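Local coordinates for alternansucrase (Leuconostoc mesenteroides, PDB 6HVG), which is a glycoside hydrolase family 70 protein that combines a (beta/alpha)8 barrel with choline-binding-like repeats in one chain, at residues Ala1018-Thr1023 and Leu1040-Ile1045; Ala849-Arg854 and Lys1075-Thr1080; Gly267-Val272 and Val287-Ile292; Phe311-Asp314 and Asn318-Tyr321; Ala394-Ser397 and Ser401-Glu404. One frame throughout, in Å; residues are numbered along the deposited sequence.

Interaction 1: residues Ala1018-Thr1023 and Leu1040-Ile1045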
# COMPACT_ATOMS: atom_id res chain seq x y z
N ALA A 1018 -29.18 8.73 -32.27
CA ALA A 1018 -30.24 8.47 -31.28
C ALA A 1018 -30.12 9.30 -30.00
O ALA A 1018 -30.92 9.16 -29.08
CB ALA A 1018 -30.23 7.00 -30.91
N ARG A 1019 -29.09 10.13 -29.94
CA ARG A 1019 -28.75 10.92 -28.76
C ARG A 1019 -29.74 12.06 -28.52
O ARG A 1019 -30.37 12.54 -29.45
CB ARG A 1019 -27.32 11.47 -28.93
CG ARG A 1019 -26.29 10.34 -28.94
CD ARG A 1019 -24.86 10.84 -29.06
NE ARG A 1019 -24.61 11.41 -30.37
CZ ARG A 1019 -23.47 11.96 -30.75
NH1 ARG A 1019 -22.42 12.03 -29.94
NH2 ARG A 1019 -23.38 12.44 -31.98
N THR A 1020 -29.85 12.49 -27.27
CA THR A 1020 -30.69 13.61 -26.91
C THR A 1020 -29.83 14.86 -26.61
O THR A 1020 -28.90 14.81 -25.81
CB THR A 1020 -31.56 13.23 -25.70
OG1 THR A 1020 -32.32 12.04 -26.00
CG2 THR A 1020 -32.52 14.34 -25.34
N VAL A 1021 -30.12 15.97 -27.28
CA VAL A 1021 -29.46 17.23 -26.96
C VAL A 1021 -29.99 17.76 -25.62
O VAL A 1021 -31.16 17.58 -25.28
CB VAL A 1021 -29.66 18.25 -28.10
CG1 VAL A 1021 -29.17 19.64 -27.71
CG2 VAL A 1021 -28.92 17.77 -29.35
N ALA A 1022 -29.11 18.38 -24.85
CA ALA A 1022 -29.48 18.91 -23.55
C ALA A 1022 -30.26 20.22 -23.70
O ALA A 1022 -29.89 21.07 -24.51
CB ALA A 1022 -28.24 19.14 -22.71
N THR A 1023 -31.29 20.38 -22.89
CA THR A 1023 -32.23 21.49 -23.02
C THR A 1023 -31.84 22.72 -22.19
O THR A 1023 -31.44 22.61 -21.03
CB THR A 1023 -33.65 21.05 -22.58
OG1 THR A 1023 -33.61 20.53 -21.24
CG2 THR A 1023 -34.18 19.99 -23.52
N LEU A 1040 -27.95 13.42 -20.53
CA LEU A 1040 -26.70 13.09 -19.84
C LEU A 1040 -26.18 11.75 -20.34
O LEU A 1040 -24.99 11.60 -20.56
CB LEU A 1040 -26.90 13.05 -18.33
CG LEU A 1040 -25.66 13.01 -17.45
CD1 LEU A 1040 -24.74 14.17 -17.74
CD2 LEU A 1040 -26.03 13.05 -15.98
N ASP A 1041 -27.09 10.78 -20.58
CA ASP A 1041 -26.72 9.46 -21.08
C ASP A 1041 -26.10 9.50 -22.47
O ASP A 1041 -25.40 8.56 -22.87
CB ASP A 1041 -27.93 8.53 -21.12
CG ASP A 1041 -28.47 8.19 -19.73
OD1 ASP A 1041 -27.87 8.61 -18.70
OD2 ASP A 1041 -29.52 7.50 -19.68
N SER A 1042 -26.34 10.57 -23.22
CA SER A 1042 -25.76 10.73 -24.56
C SER A 1042 -24.28 11.08 -24.55
O SER A 1042 -23.67 11.17 -25.62
CB SER A 1042 -26.55 11.78 -25.34
OG SER A 1042 -27.94 11.47 -25.33
N ASN A 1043 -23.70 11.30 -23.37
CA ASN A 1043 -22.28 11.58 -23.24
C ASN A 1043 -21.44 10.34 -23.05
O ASN A 1043 -21.91 9.33 -22.59
CB ASN A 1043 -22.04 12.51 -22.07
CG ASN A 1043 -22.54 13.89 -22.34
OD1 ASN A 1043 -21.87 14.69 -23.00
ND2 ASN A 1043 -23.75 14.19 -21.85
N VAL A 1044 -20.19 10.43 -23.47
CA VAL A 1044 -19.19 9.39 -23.22
C VAL A 1044 -17.87 10.08 -22.88
O VAL A 1044 -17.41 10.95 -23.63
CB VAL A 1044 -18.97 8.51 -24.44
CG1 VAL A 1044 -17.91 7.47 -24.14
CG2 VAL A 1044 -20.26 7.86 -24.87
N ILE A 1045 -17.27 9.69 -21.76
CA ILE A 1045 -15.96 10.21 -21.38
C ILE A 1045 -14.89 9.23 -21.83
O ILE A 1045 -15.07 8.03 -21.73
CB ILE A 1045 -15.83 10.37 -19.86
CG1 ILE A 1045 -16.94 11.27 -19.32
CG2 ILE A 1045 -14.49 10.98 -19.51
CD1 ILE A 1045 -17.06 11.23 -17.83
O HOH W 1 -22.04 10.01 -27.44

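Interaction 2: residues Ala849-Arg854 and Lys1075-Thr1080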
# COMPACT_ATOMS: atom_id res chain seq x y z
N ALA A 849 -16.92 -0.60 -32.51
CA ALA A 849 -18.23 -0.90 -33.06
C ALA A 849 -19.33 -0.57 -32.08
O ALA A 849 -20.33 0.08 -32.43
CB ALA A 849 -18.31 -2.36 -33.46
N LEU A 850 -19.16 -1.03 -30.84
CA LEU A 850 -20.12 -0.74 -29.77
C LEU A 850 -20.32 0.76 -29.60
O LEU A 850 -21.44 1.23 -29.40
CB LEU A 850 -19.66 -1.39 -28.44
CG LEU A 850 -19.78 -2.91 -28.39
CD1 LEU A 850 -19.02 -3.46 -27.20
CD2 LEU A 850 -21.23 -3.38 -28.34
N LEU A 851 -19.21 1.49 -29.69
CA LEU A 851 -19.24 2.94 -29.50
C LEU A 851 -20.00 3.66 -30.59
O LEU A 851 -20.76 4.59 -30.30
CB LEU A 851 -17.82 3.50 -29.39
CG LEU A 851 -17.22 3.37 -27.99
CD1 LEU A 851 -15.71 3.52 -28.03
CD2 LEU A 851 -17.84 4.39 -27.05
N LYS A 852 -19.79 3.24 -31.84
CA LYS A 852 -20.51 3.80 -33.00
C LYS A 852 -21.98 3.38 -33.02
O LYS A 852 -22.86 4.17 -33.39
CB LYS A 852 -19.82 3.42 -34.30
CG LYS A 852 -18.49 4.13 -34.48
CD LYS A 852 -17.79 3.80 -35.78
CE LYS A 852 -16.95 2.55 -35.65
NZ LYS A 852 -16.15 2.20 -36.86
N ALA A 853 -22.22 2.14 -32.61
CA ALA A 853 -23.58 1.62 -32.48
C ALA A 853 -24.35 2.37 -31.40
O ALA A 853 -25.57 2.54 -31.49
CB ALA A 853 -23.53 0.13 -32.15
N ARG A 854 -23.63 2.81 -30.37
CA ARG A 854 -24.26 3.54 -29.27
C ARG A 854 -24.84 4.85 -29.77
O ARG A 854 -25.92 5.25 -29.35
CB ARG A 854 -23.27 3.77 -28.13
CG ARG A 854 -23.88 4.31 -26.84
CD ARG A 854 -22.83 4.51 -25.74
NE ARG A 854 -23.46 4.84 -24.45
CZ ARG A 854 -23.75 6.08 -24.03
NH1 ARG A 854 -23.45 7.16 -24.75
NH2 ARG A 854 -24.34 6.25 -22.86
N LYS A 1075 -14.43 11.99 -32.13
CA LYS A 1075 -15.75 12.54 -32.43
C LYS A 1075 -16.64 11.42 -32.95
O LYS A 1075 -17.78 11.30 -32.51
CB LYS A 1075 -15.65 13.67 -33.45
CG LYS A 1075 -16.95 14.41 -33.75
CD LYS A 1075 -16.77 15.30 -34.97
CE LYS A 1075 -18.09 15.84 -35.52
NZ LYS A 1075 -18.64 16.91 -34.65
N GLU A 1076 -16.10 10.61 -33.85
CA GLU A 1076 -16.86 9.54 -34.51
C GLU A 1076 -17.13 8.31 -33.62
O GLU A 1076 -18.02 7.51 -33.93
CB GLU A 1076 -16.19 9.15 -35.84
CG GLU A 1076 -16.55 10.15 -36.96
CD GLU A 1076 -15.42 10.46 -37.95
OE1 GLU A 1076 -14.27 10.75 -37.53
OE2 GLU A 1076 -15.68 10.44 -39.17
N LEU A 1077 -16.41 8.18 -32.50
CA LEU A 1077 -16.73 7.19 -31.46
C LEU A 1077 -17.70 7.71 -30.41
O LEU A 1077 -18.10 6.98 -29.51
CB LEU A 1077 -15.46 6.69 -30.78
CG LEU A 1077 -14.50 5.87 -31.67
CD1 LEU A 1077 -13.20 5.59 -30.93
CD2 LEU A 1077 -15.15 4.56 -32.14
N GLY A 1078 -18.09 8.97 -30.52
CA GLY A 1078 -19.12 9.53 -29.65
C GLY A 1078 -18.58 10.07 -28.33
O GLY A 1078 -19.35 10.26 -27.40
N ILE A 1079 -17.28 10.33 -28.26
CA ILE A 1079 -16.72 10.93 -27.07
C ILE A 1079 -17.20 12.35 -27.06
O ILE A 1079 -17.02 13.06 -28.04
CB ILE A 1079 -15.17 10.91 -27.05
CG1 ILE A 1079 -14.61 9.56 -26.63
CG2 ILE A 1079 -14.64 11.89 -26.01
CD1 ILE A 1079 -15.17 8.36 -27.34
N THR A 1080 -17.82 12.76 -25.96
CA THR A 1080 -18.21 14.15 -25.77
C THR A 1080 -17.31 14.88 -24.78
O THR A 1080 -17.30 16.10 -24.78
CB THR A 1080 -19.66 14.25 -25.29
OG1 THR A 1080 -19.81 13.53 -24.06
CG2 THR A 1080 -20.59 13.71 -26.34

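Interaction 3: residues Gly267-Val272 and Val287-Ile292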
# COMPACT_ATOMS: atom_id res chain seq x y z
N GLY A 267 10.47 -36.54 18.25
CA GLY A 267 9.53 -36.22 19.31
C GLY A 267 9.23 -37.43 20.16
O GLY A 267 8.07 -37.78 20.36
N GLY A 268 10.28 -38.07 20.66
CA GLY A 268 10.10 -39.16 21.62
C GLY A 268 11.37 -39.71 22.25
O GLY A 268 12.47 -39.54 21.73
N PHE A 269 11.21 -40.38 23.38
CA PHE A 269 12.31 -41.10 24.02
C PHE A 269 12.57 -42.42 23.31
O PHE A 269 11.75 -42.90 22.53
CB PHE A 269 12.00 -41.40 25.49
CG PHE A 269 12.16 -40.22 26.40
CD1 PHE A 269 11.05 -39.49 26.82
CD2 PHE A 269 13.41 -39.87 26.87
CE1 PHE A 269 11.20 -38.42 27.68
CE2 PHE A 269 13.57 -38.80 27.73
CZ PHE A 269 12.46 -38.07 28.12
N GLN A 270 13.71 -43.02 23.62
CA GLN A 270 14.18 -44.19 22.90
C GLN A 270 15.30 -44.84 23.67
O GLN A 270 16.31 -44.19 23.94
CB GLN A 270 14.67 -43.72 21.54
CG GLN A 270 15.27 -44.81 20.67
CD GLN A 270 14.32 -45.94 20.40
OE1 GLN A 270 14.68 -47.09 20.59
NE2 GLN A 270 13.10 -45.62 19.96
N ASP A 271 15.13 -46.12 24.00
CA ASP A 271 16.12 -46.84 24.81
C ASP A 271 17.15 -47.49 23.90
O ASP A 271 16.99 -48.62 23.47
CB ASP A 271 15.45 -47.88 25.70
CG ASP A 271 14.41 -47.29 26.61
OD1 ASP A 271 14.72 -47.02 27.79
OD2 ASP A 271 13.29 -47.06 26.11
N VAL A 272 18.20 -46.74 23.60
CA VAL A 272 19.30 -47.22 22.76
C VAL A 272 20.50 -47.30 23.65
O VAL A 272 20.77 -46.37 24.39
CB VAL A 272 19.63 -46.23 21.64
CG1 VAL A 272 20.54 -46.89 20.60
CG2 VAL A 272 18.35 -45.70 21.03
N VAL A 287 18.39 -34.18 22.74
CA VAL A 287 18.25 -33.04 23.62
C VAL A 287 17.84 -33.51 24.99
O VAL A 287 17.23 -34.57 25.15
CB VAL A 287 17.21 -32.04 23.12
CG1 VAL A 287 17.70 -31.34 21.86
CG2 VAL A 287 15.87 -32.73 22.89
N ALA A 288 18.18 -32.70 25.98
CA ALA A 288 17.76 -32.96 27.33
C ALA A 288 16.23 -32.86 27.40
O ALA A 288 15.60 -31.99 26.76
CB ALA A 288 18.41 -31.98 28.30
N ASN A 289 15.64 -33.74 28.18
CA ASN A 289 14.21 -33.73 28.38
C ASN A 289 13.87 -34.34 29.71
O ASN A 289 14.67 -35.05 30.34
CB ASN A 289 13.50 -34.49 27.26
CG ASN A 289 12.09 -34.00 27.00
OD1 ASN A 289 11.79 -32.82 27.17
ND2 ASN A 289 11.22 -34.91 26.61
N THR A 290 12.66 -34.03 30.16
CA THR A 290 12.16 -34.55 31.42
C THR A 290 10.93 -35.38 31.14
O THR A 290 10.15 -35.07 30.25
CB THR A 290 11.79 -33.40 32.37
OG1 THR A 290 10.73 -32.61 31.79
CG2 THR A 290 13.02 -32.51 32.62
N GLU A 291 10.77 -36.43 31.91
CA GLU A 291 9.56 -37.23 31.83
C GLU A 291 9.13 -37.54 33.24
O GLU A 291 9.92 -37.41 34.19
CB GLU A 291 9.82 -38.52 31.06
CG GLU A 291 10.59 -39.56 31.84
CD GLU A 291 11.05 -40.72 30.98
OE1 GLU A 291 10.26 -41.12 30.10
OE2 GLU A 291 12.18 -41.22 31.20
N ILE A 292 7.89 -37.97 33.36
CA ILE A 292 7.34 -38.28 34.67
C ILE A 292 7.44 -39.79 34.90
O ILE A 292 6.77 -40.59 34.25
CB ILE A 292 5.92 -37.70 34.89
CG1 ILE A 292 5.26 -38.35 36.11
CG2 ILE A 292 5.06 -37.83 33.64
CD1 ILE A 292 4.14 -37.53 36.71

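Interaction 4: residues Phe311-Asp314 and Asn318-Tyr321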
# COMPACT_ATOMS: atom_id res chain seq x y z
N PHE A 311 21.47 -28.73 37.00
CA PHE A 311 20.43 -28.09 36.23
C PHE A 311 20.29 -28.82 34.89
O PHE A 311 21.29 -29.11 34.24
CB PHE A 311 20.79 -26.64 35.90
CG PHE A 311 20.67 -25.70 37.05
CD1 PHE A 311 21.81 -25.26 37.71
CD2 PHE A 311 19.43 -25.23 37.45
CE1 PHE A 311 21.71 -24.38 38.77
CE2 PHE A 311 19.33 -24.34 38.52
CZ PHE A 311 20.47 -23.92 39.18
N SER A 312 19.05 -29.06 34.46
CA SER A 312 18.77 -29.65 33.13
C SER A 312 17.44 -29.13 32.60
O SER A 312 16.50 -28.94 33.37
CB SER A 312 18.72 -31.19 33.19
OG SER A 312 18.13 -31.72 32.01
N LYS A 313 17.36 -28.91 31.30
CA LYS A 313 16.12 -28.43 30.71
C LYS A 313 15.13 -29.52 30.25
O LYS A 313 15.42 -30.73 30.29
CB LYS A 313 16.45 -27.57 29.50
CG LYS A 313 17.25 -26.33 29.77
CD LYS A 313 17.09 -25.36 28.60
CE LYS A 313 18.11 -24.24 28.66
NZ LYS A 313 17.67 -23.10 27.81
N ASP A 314 13.95 -29.05 29.81
CA ASP A 314 13.02 -29.83 28.99
C ASP A 314 12.80 -29.18 27.61
O ASP A 314 13.18 -28.03 27.38
CB ASP A 314 11.69 -30.08 29.76
CG ASP A 314 10.81 -28.83 29.93
OD1 ASP A 314 9.87 -28.89 30.74
OD2 ASP A 314 11.03 -27.81 29.27
N ASN A 318 12.09 -24.87 29.82
CA ASN A 318 12.14 -24.68 31.26
C ASN A 318 13.34 -25.37 31.86
O ASN A 318 13.65 -26.51 31.52
CB ASN A 318 10.93 -25.30 31.95
CG ASN A 318 9.64 -24.66 31.53
OD1 ASN A 318 8.85 -25.30 30.86
ND2 ASN A 318 9.42 -23.41 31.90
N THR A 319 13.98 -24.70 32.79
CA THR A 319 15.12 -25.27 33.48
C THR A 319 14.68 -25.75 34.84
O THR A 319 13.86 -25.10 35.49
CB THR A 319 16.27 -24.27 33.57
OG1 THR A 319 16.52 -23.71 32.27
CG2 THR A 319 17.54 -24.96 34.09
N PHE A 320 15.17 -26.92 35.25
CA PHE A 320 14.91 -27.48 36.58
C PHE A 320 16.26 -27.73 37.22
O PHE A 320 17.28 -27.65 36.55
CB PHE A 320 14.16 -28.83 36.50
CG PHE A 320 12.85 -28.76 35.78
CD1 PHE A 320 11.66 -28.72 36.49
CD2 PHE A 320 12.82 -28.68 34.39
CE1 PHE A 320 10.45 -28.60 35.81
CE2 PHE A 320 11.62 -28.59 33.70
CZ PHE A 320 10.43 -28.53 34.42
N TYR A 321 16.25 -28.03 38.51
CA TYR A 321 17.44 -28.53 39.18
C TYR A 321 17.08 -29.84 39.82
O TYR A 321 16.03 -29.97 40.43
CB TYR A 321 17.97 -27.56 40.26
CG TYR A 321 19.23 -28.07 40.91
CD1 TYR A 321 20.48 -27.82 40.36
CD2 TYR A 321 19.16 -28.86 42.05
CE1 TYR A 321 21.64 -28.33 40.92
CE2 TYR A 321 20.32 -29.37 42.64
CZ TYR A 321 21.55 -29.10 42.07
OH TYR A 321 22.69 -29.62 42.65

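Interaction 5: residues Ala394-Ser397 and Ser401-Glu404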
# COMPACT_ATOMS: atom_id res chain seq x y z
N ALA A 394 35.98 24.62 20.75
CA ALA A 394 34.73 25.32 21.03
C ALA A 394 34.26 26.11 19.81
O ALA A 394 35.04 26.46 18.92
CB ALA A 394 34.90 26.25 22.22
N ALA A 395 32.97 26.41 19.78
CA ALA A 395 32.38 27.16 18.70
C ALA A 395 32.93 28.58 18.68
O ALA A 395 33.05 29.21 19.74
CB ALA A 395 30.86 27.18 18.86
N LYS A 396 33.26 29.06 17.48
CA LYS A 396 33.70 30.44 17.25
C LYS A 396 32.62 31.41 17.66
O LYS A 396 32.90 32.50 18.14
CB LYS A 396 34.03 30.65 15.76
CG LYS A 396 34.51 32.05 15.37
CD LYS A 396 35.89 32.35 15.92
CE LYS A 396 36.32 33.77 15.55
NZ LYS A 396 37.61 34.13 16.22
N SER A 397 31.38 31.00 17.44
CA SER A 397 30.23 31.85 17.61
C SER A 397 29.04 30.94 17.93
O SER A 397 29.01 29.77 17.51
CB SER A 397 29.98 32.59 16.30
OG SER A 397 29.05 33.63 16.45
N SER A 401 25.94 31.65 11.82
CA SER A 401 27.23 31.77 11.11
C SER A 401 28.08 30.53 11.29
O SER A 401 28.54 29.94 10.32
CB SER A 401 28.03 32.96 11.60
OG SER A 401 27.41 34.17 11.22
N SER A 402 28.27 30.15 12.55
CA SER A 402 29.20 29.08 12.92
C SER A 402 28.58 27.68 13.01
O SER A 402 29.30 26.72 13.27
CB SER A 402 29.87 29.42 14.26
OG SER A 402 30.72 30.52 14.10
N PHE A 403 27.27 27.57 12.78
CA PHE A 403 26.56 26.28 12.87
C PHE A 403 25.65 26.04 11.68
O PHE A 403 24.76 26.83 11.42
CB PHE A 403 25.69 26.25 14.12
CG PHE A 403 26.41 25.91 15.39
CD1 PHE A 403 26.81 24.62 15.63
CD2 PHE A 403 26.66 26.89 16.35
CE1 PHE A 403 27.45 24.31 16.80
CE2 PHE A 403 27.30 26.58 17.53
CZ PHE A 403 27.69 25.28 17.75
N GLU A 404 25.84 24.93 10.98
CA GLU A 404 24.88 24.49 9.96
C GLU A 404 23.63 24.03 10.69
O GLU A 404 23.73 23.30 11.68
CB GLU A 404 25.44 23.36 9.09
CG GLU A 404 26.53 23.80 8.11
CD GLU A 404 27.18 22.65 7.35
OE1 GLU A 404 26.84 21.47 7.58
OE2 GLU A 404 28.03 22.93 6.48

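Interaction 1: residues Ala1018-Thr1023 and Leu1040-Ile1045
Ser-1042 meets the backbone of Thr-1020 through its hydroxyl: the N-H of Thr-1020 points almost straight at Ser-1042 OG, with N and OG 2.9 Å apart and an angle of 163° at the hydrogen. OG stands beside the backbone N of Ser-1042 and anti to its carbonyl carbon (chi1 -53°), which turns it out toward the 1018-1023 loop. The same oxygen is hydrogen-bonded to Ala-1038 O, one turn back in the short helix 1038-1041, so the hydroxyl links that helix end to the neighbouring loop.

The aliphatic part of Arg-1019 runs past this serine. Its CB lies 3.7 Å from Ser-1042 CB, and farther along the chain Arg-1019 CD passes 3.7 Å from Ser-1042 O. A bend at chi3 (-69°) then carries the guanidinium group round to a water, which accepts from Arg-1019 NH1 at 3.2 Å and donates to Ser-1042 O at 2.7 Å. The other terminal nitrogen, NH2, forms a salt bridge with Asp-1017.

Behind Ser-1042 the chain is fixed by Asn-1043, whose backbone N and side-chain ND2 both reach Leu-1040 O from the same face of that carbonyl; ND2 is 3.1 Å from it. Asn-1043 OD1 is hydrogen-bonded to Thr-1080 OG1, and the chain runs on into barrel strand 1045-1047. Across this surface contact the hold is polar and narrow: one direct bond and one water bridge, both centred on Ser-1042, with the arginine's hydrocarbon laid against the serine between them.

Interaction 2: residues Ala849-Arg854 and Lys1075-Thr1080
Leu-851 and Lys-852, on helix 844-857, pack against a Schellman motif that ends helix 1063-1075 and turns the chain toward strand 1081-1083 of the (beta/alpha)8 barrel. A type I turn from Lys-1075 to Gly-1078 begins the exit, its Gly-1078 N bonding back to Lys-1075 O at 3.1 Å. Next comes Glu-1076, which takes part through its backbone: its carbonyl O meets the side of the lysine chain, 3.5 Å from Lys-852 CG, while the carboxylate leads away.

Leu-1077 is the centre of the contact. With CG beside the backbone N (chi1 -66°), its CD2 branch meets two side chains of the helix, 4.0 Å from Leu-851 CB and 4.1 Å from Lys-852 CG. The leucine and lysine side chains cross at a slant, and the lysine touches through CG. Against the carbonyl of Leu-1077 lies the side chain of Leu-851, with CB 3.5 Å and CD2 3.6 Å from Leu-1077 O. No hydrogen bond joins the two segments.

Gly-1078 takes a positive phi of 86°, which lets the chain leave the helix. Ile-1079 then packs on Met-1150. Arg-854, on the other segment, bonds through NH2 to Asp-1041 O at the end of helix 1038-1041. The walk ends at Thr-1080, whose OG1 is hydrogen-bonded to Val-1044 N, next to strand 1045-1047.

Interaction 3: residues Gly267-Val272 and Val287-Ile292
Within the four-stranded antiparallel sheet of a choline-binding repeat, Phe-269 on the outer strand 268-270 reaches past the intervening strand 277-279 to Asn-289 and Glu-291 on strand 286-293. The two short strands do not pair: the axes of the short segments come no nearer than 9.4 Å and run nearly perpendicular, at 86°, and the phenylalanine ring spans the gap.

Glu-291 lies over one face of that ring. Its carboxylate is stacked on the phenyl, the planes only 18° apart, and OE1 sits 3.7 Å above the plane of the Phe-269 ring, offset toward the rim. The glutamate starts with CG between its backbone N and carbonyl carbon (chi1 75°) and then runs extended, which brings the carboxylate over the ring; Glu-291 CB also touches Phe-269 CE1 at 3.7 Å. Asn-289 approaches obliquely, its ND2 3.7 Å from both CE1 and CZ of Phe-269. At the ring's edge, near its plane, the backbone carbon of Thr-290 lies 4.3 Å from Phe-269 CZ.

The carboxylate and the amide oxygen have partners beyond the two segments. Glu-291 OE2 forms salt bridges with Arg-276 and Arg-300, holding the carboxylate over the phenyl, and Asn-289 OD1 accepts from Val-315 N. Tyr-278, on the strand in between, meets Phe-269 edge-to-face.

The outer strand opens with a G1 beta bulge, where Gly-267 and Gly-268 lie opposite Phe-279. Aromatic residues carried on short, strongly twisted antiparallel strands joined by turns are typical of choline-binding modules, built from successive beta hairpins.

Interaction 4: residues Phe311-Asp314 and Asn318-Tyr321
Phe-311 and Tyr-321 form a T-shaped pair on one face of a beta hairpin. The tyrosine presents its edge, with CD1 3.8 Å above the centre of the Phe-311 ring; centroids are 5.1 Å apart and the planes stand at 74°. Different first torsions bring the rings together: Tyr-321 CG is anti to its own N (chi1 -178°), while Phe-311 CG lies beside the N of Phe-311 (chi1 -74°). Thr-319, on the same face, lays CG2 3.9 Å from Phe-311 CD2 and turns OG1 toward the lysine chain, 3.7 Å from Lys-313 CG.

The other face carries Ser-312 and Phe-320. The phenyl offers its edge to Ser-312 O and to Asp-314, whose OD1 is 3.5 Å from Phe-320 CE2. The aspartate's other oxygen, OD2, accepts from Asn-318 N at 3.2 Å, met from above the carboxylate plane, and also from Gly-317 N, so the carboxylate fastens the turn.

Between the strands, Ser-312 and Phe-320 form the hydrogen-bonded pair, each N-H to the other's carbonyl, and Asp-314 N adds a bond to Asn-318 O. Asn-318 ND2 is hydrogen-bonded to Asn-1398 OD1, far along the chain. Such a short aromatic-rich hairpin is typical of cell wall binding repeats of the choline-binding clan.

Interaction 5: residues Ala394-Ser397 and Ser401-Glu404
Ala-395 and Phe-403 make the apolar part of a tight chain reversal in the irregular loop that follows helix 390-393. The methyl CB of Ala-395 touches the far end of the ring obliquely, 3.8 Å from Phe-403 CE2 and 3.9 Å from CZ. With CG beside the backbone N (chi1 -82°), the phenylalanine stands out across the run of its own segment and its far end reaches the alanine. Beyond the loop the ring also packs on Ile-1273 and Leu-1281.

Contacts of mixed polarity join the serines. Ser-402 fits against Ser-397, its CB 3.8 Å from Ser-397 CB and its OG 3.7 Å from Lys-396 CB. The lysine's longer chain leads away.

Hydrogen bonds come from outside the pair of segments, none running between them. Ser-397 OG is bonded to Asp-399 OD2 in the connecting turn, and that aspartate's OD1 accepts weakly from Ser-401 N. Backbone bonds tie both Lys-396 and Ser-402 to Arg-417, so one residue lines up the two arms of the reversal.

A carbonyl finishes the contact: Ser-397 O touches both following side chains, 3.4 Å from Ser-402 CB and 3.6 Å from Phe-403 CE2.

In the fold
Two pairs of neighbours and one outlier make up the set. Interactions 1 and 2 have centres 12 Å apart in the barrel region and touch directly, Arg-854 and Thr-1080 of interaction 2 meeting the 1040-1045 segment of interaction 1. Interactions 3 and 4, centres 14 Å apart, lie in different repeat ranges of the choline-binding clan; Thr-290 OG1 lies 3.4 Å from Asp-314 CB. The two pairs are on opposite sides of the chain's centre, with 83 Å between the centres of interactions 1 and 3. Interaction 5 stands apart, its centre 61 Å from that of interaction 4 and 71 Å from those of interactions 1 and 2. The calcium ion is bound by Glu-575, Asp-581, Asn-625 and Asp-1159, none in these segments.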